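Local atomic coordinates of tryptophan--tRNA ligase (Campylobacter jejuni subsp. jejuni, PDB entry 3TZL), a protein that catalyses the ATP-dependent attachment of tryptophan to its cognate transfer RNA, as a homodimeric class I aminoacyl-tRNA synthetase. Residues I155-A160 / L173-V178. Numbering follows the deposited sequence.
Sequences IARDIA and LPEARV
Arg157 reaches from its helix over Leu173 to the carbonyl oxygen of Pro174 and the CG of Glu175, and its side chain makes up most of the helix's share of the contact. CB leaves the helix without facing the strand, but with CG anti to the backbone N (chi1 -163°) and the chain extended as far as NE, the guanidinium is delivered beside the second segment. On the way, Arg157 CG lies 4.0 Å from Pro174 O, with CD close behind. At the tip the nitrogens divide their surroundings: Arg157 NH1 lies 4.0 Å from Leu173 CD1, while Arg157 NH2 comes to 2.6 Å from Pro174 O. That oxygen sits at the guanidinium edge, near its plane, yet the N-H...O angle of 119° makes the hydrogen bond weak despite its short length. One face of the group is covered by Leu173, whose side chain crosses Arg157 at about a right angle with CB 3.9 Å above the guanidinium plane, toward the rim. Arginine suits this place through its length, its NH2 donor and a flat face for Leu173 to lie on, and the residue remains partly exposed.

Glu175 runs alongside Arg157, pointing the same way, and Glu175 CG lies 3.6 Å from Arg157 NH2. Its carboxylate makes no salt bridge here; with Glu175 OE2 4.8 Å from Arg157 NH2, any attraction would be at longer range. Leu173 serves both partners through its fork: CD1 goes to the guanidinium and CD2 packs 3.9 Å from Ala160 CB, a small side chain that leaves room for it against the helix.

The contact joins helix 150-167 to strand 175-177 within a beta-alpha-beta unit, in which strand 142-144 pairs in parallel with 175-177 through backbone bonds from Glu175 and Arg177. On the buried side, Ala156, Ala160 and Pro174 pack against helix 122-137, which contributes Asp134 and Ile135 to the tryptophan pocket.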
ATOM      1  N   ILE B 155      17.677  -2.225  -2.841  1.00 37.67           N
ATOM      2  CA  ILE B 155      16.518  -1.517  -3.366  1.00 39.47           C
ATOM      3  C   ILE B 155      16.055  -0.443  -2.374  1.00 37.18           C
ATOM      4  O   ILE B 155      15.778   0.697  -2.762  1.00 35.23           O
ATOM      5  CB  ILE B 155      15.376  -2.485  -3.666  1.00 37.12           C
ATOM      6  CG1 ILE B 155      15.636  -3.202  -4.989  1.00 38.37           C
ATOM      7  CG2 ILE B 155      14.049  -1.760  -3.711  1.00 34.64           C
ATOM      8  CD1 ILE B 155      14.855  -4.492  -5.137  1.00 38.26           C
ATOM      9  N   ALA B 156      16.003  -0.798  -1.090  1.00 34.35           N
ATOM     10  CA  ALA B 156      15.549   0.151  -0.085  1.00 29.82           C
ATOM     11  C   ALA B 156      16.528   1.324  -0.048  1.00 31.83           C
ATOM     12  O   ALA B 156      16.145   2.488   0.086  1.00 34.98           O
ATOM     13  CB  ALA B 156      15.446  -0.508   1.257  1.00 29.70           C
ATOM     14  N   ARG B 157      17.798   1.001  -0.222  1.00 29.96           N
ATOM     15  CA  ARG B 157      18.844   1.997  -0.269  1.00 36.96           C
ATOM     16  C   ARG B 157      18.702   2.943  -1.474  1.00 37.82           C
ATOM     17  O   ARG B 157      18.904   4.157  -1.356  1.00 36.23           O
ATOM     18  CB  ARG B 157      20.197   1.295  -0.271  1.00 38.81           C
ATOM     19  CG  ARG B 157      21.338   2.191   0.079  1.00 48.11           C
ATOM     20  CD  ARG B 157      22.679   1.517  -0.186  1.00 55.24           C
ATOM     21  NE  ARG B 157      23.761   2.424   0.172  1.00 64.10           N
ATOM     22  CZ  ARG B 157      24.281   2.505   1.393  1.00 72.19           C
ATOM     23  NH1 ARG B 157      25.264   3.366   1.649  1.00 77.22           N
ATOM     24  NH2 ARG B 157      23.817   1.718   2.359  1.00 68.42           N
ATOM     25  N   ASP B 158      18.330   2.399  -2.627  1.00 37.10           N
ATOM     26  CA  ASP B 158      18.128   3.233  -3.812  1.00 39.58           C
ATOM     27  C   ASP B 158      16.906   4.149  -3.665  1.00 37.96           C
ATOM     28  O   ASP B 158      16.914   5.298  -4.103  1.00 36.25           O
ATOM     29  CB  ASP B 158      18.013   2.379  -5.081  1.00 45.98           C
ATOM     30  CG  ASP B 158      19.330   1.680  -5.450  1.00 58.94           C
ATOM     31  OD1 ASP B 158      20.406   2.163  -5.037  1.00 66.83           O
ATOM     32  OD2 ASP B 158      19.290   0.644  -6.150  1.00 59.67           O
ATOM     33  N   ILE B 159      15.852   3.634  -3.053  1.00 34.02           N
ATOM     34  CA  ILE B 159      14.673   4.442  -2.800  1.00 30.68           C
ATOM     35  C   ILE B 159      15.015   5.609  -1.873  1.00 35.82           C
ATOM     36  O   ILE B 159      14.681   6.763  -2.162  1.00 36.36           O
ATOM     37  CB  ILE B 159      13.547   3.598  -2.172  1.00 29.30           C
ATOM     38  CG1 ILE B 159      13.063   2.537  -3.164  1.00 30.68           C
ATOM     39  CG2 ILE B 159      12.402   4.489  -1.754  1.00 30.41           C
ATOM     40  CD1 ILE B 159      12.048   1.513  -2.565  1.00 30.12           C
ATOM     41  N   ALA B 160      15.699   5.303  -0.769  1.00 33.96           N
ATOM     42  CA  ALA B 160      16.042   6.312   0.227  1.00 31.01           C
ATOM     43  C   ALA B 160      16.864   7.434  -0.402  1.00 38.23           C
ATOM     44  O   ALA B 160      16.619   8.621  -0.152  1.00 39.04           O
ATOM     45  CB  ALA B 160      16.814   5.677   1.374  1.00 28.08           C
ATOM     46  N   LEU B 173      20.552   5.806   5.356  1.00 38.25           N
ATOM     47  CA  LEU B 173      20.849   4.766   4.377  1.00 41.66           C
ATOM     48  C   LEU B 173      21.148   3.450   5.081  1.00 40.31           C
ATOM     49  O   LEU B 173      22.103   3.353   5.833  1.00 42.65           O
ATOM     50  CB  LEU B 173      22.041   5.172   3.508  1.00 45.53           C
ATOM     51  CG  LEU B 173      21.854   6.460   2.708  1.00 46.94           C
ATOM     52  CD1 LEU B 173      23.093   6.727   1.825  1.00 51.44           C
ATOM     53  CD2 LEU B 173      20.562   6.435   1.885  1.00 38.26           C
ATOM     54  N   PRO B 174      20.325   2.429   4.844  1.00 38.51           N
ATOM     55  CA  PRO B 174      20.519   1.137   5.506  1.00 36.83           C
ATOM     56  C   PRO B 174      21.561   0.263   4.818  1.00 42.31           C
ATOM     57  O   PRO B 174      21.879   0.475   3.651  1.00 45.38           O
ATOM     58  CB  PRO B 174      19.150   0.488   5.361  1.00 38.78           C
ATOM     59  CG  PRO B 174      18.646   1.041   4.035  1.00 34.90           C
ATOM     60  CD  PRO B 174      19.090   2.460   4.033  1.00 35.97           C
ATOM     61  N   GLU B 175      22.076  -0.722   5.548  1.00 42.57           N
ATOM     62  CA  GLU B 175      23.084  -1.643   5.036  1.00 45.03           C
ATOM     63  C   GLU B 175      22.717  -3.060   5.412  1.00 43.76           C
ATOM     64  O   GLU B 175      22.294  -3.323   6.546  1.00 39.92           O
ATOM     65  CB  GLU B 175      24.444  -1.352   5.660  1.00 53.61           C
ATOM     66  CG  GLU B 175      25.233  -0.236   5.013  1.00 60.68           C
ATOM     67  CD  GLU B 175      26.715  -0.411   5.238  1.00 71.75           C
ATOM     68  OE1 GLU B 175      27.171  -1.578   5.274  1.00 72.07           O
ATOM     69  OE2 GLU B 175      27.419   0.610   5.392  1.00 77.86           O
ATOM     70  N   ALA B 176      22.894  -3.985   4.479  1.00 42.40           N
ATOM     71  CA  ALA B 176      22.647  -5.375   4.801  1.00 47.90           C
ATOM     72  C   ALA B 176      23.806  -5.879   5.637  1.00 52.29           C
ATOM     73  O   ALA B 176      24.938  -5.430   5.475  1.00 53.07           O
ATOM     74  CB  ALA B 176      22.514  -6.197   3.548  1.00 50.07           C
ATOM     75  N   ARG B 177      23.515  -6.792   6.551  1.00 53.54           N
ATOM     76  CA  ARG B 177      24.569  -7.531   7.221  1.00 57.66           C
ATOM     77  C   ARG B 177      24.262  -9.006   7.070  1.00 58.35           C
ATOM     78  O   ARG B 177      23.277  -9.505   7.621  1.00 55.31           O
ATOM     79  CB  ARG B 177      24.661  -7.168   8.697  1.00 59.07           C
ATOM     80  CG  ARG B 177      25.656  -8.030   9.465  1.00 59.82           C
ATOM     81  CD  ARG B 177      25.753  -7.593  10.915  1.00 59.58           C
ATOM     82  NE  ARG B 177      24.591  -7.982  11.712  1.00 55.72           N
ATOM     83  CZ  ARG B 177      24.236  -7.371  12.843  1.00 59.97           C
ATOM     84  NH1 ARG B 177      23.168  -7.787  13.515  1.00 61.97           N
ATOM     85  NH2 ARG B 177      24.948  -6.341  13.307  1.00 55.13           N
ATOM     86  N   VAL B 178      25.085  -9.695   6.291  1.00 61.05           N
ATOM     87  CA  VAL B 178      24.966 -11.135   6.189  1.00 71.04           C
ATOM     88  C   VAL B 178      25.735 -11.719   7.360  1.00 76.06           C
ATOM     89  O   VAL B 178      26.920 -11.421   7.556  1.00 78.00           O
ATOM     90  CB  VAL B 178      25.561 -11.668   4.883  1.00 80.62           C
ATOM     91  CG1 VAL B 178      24.842 -12.946   4.464  1.00 82.60           C
ATOM     92  CG2 VAL B 178      25.478 -10.612   3.791  1.00 81.21           C
TER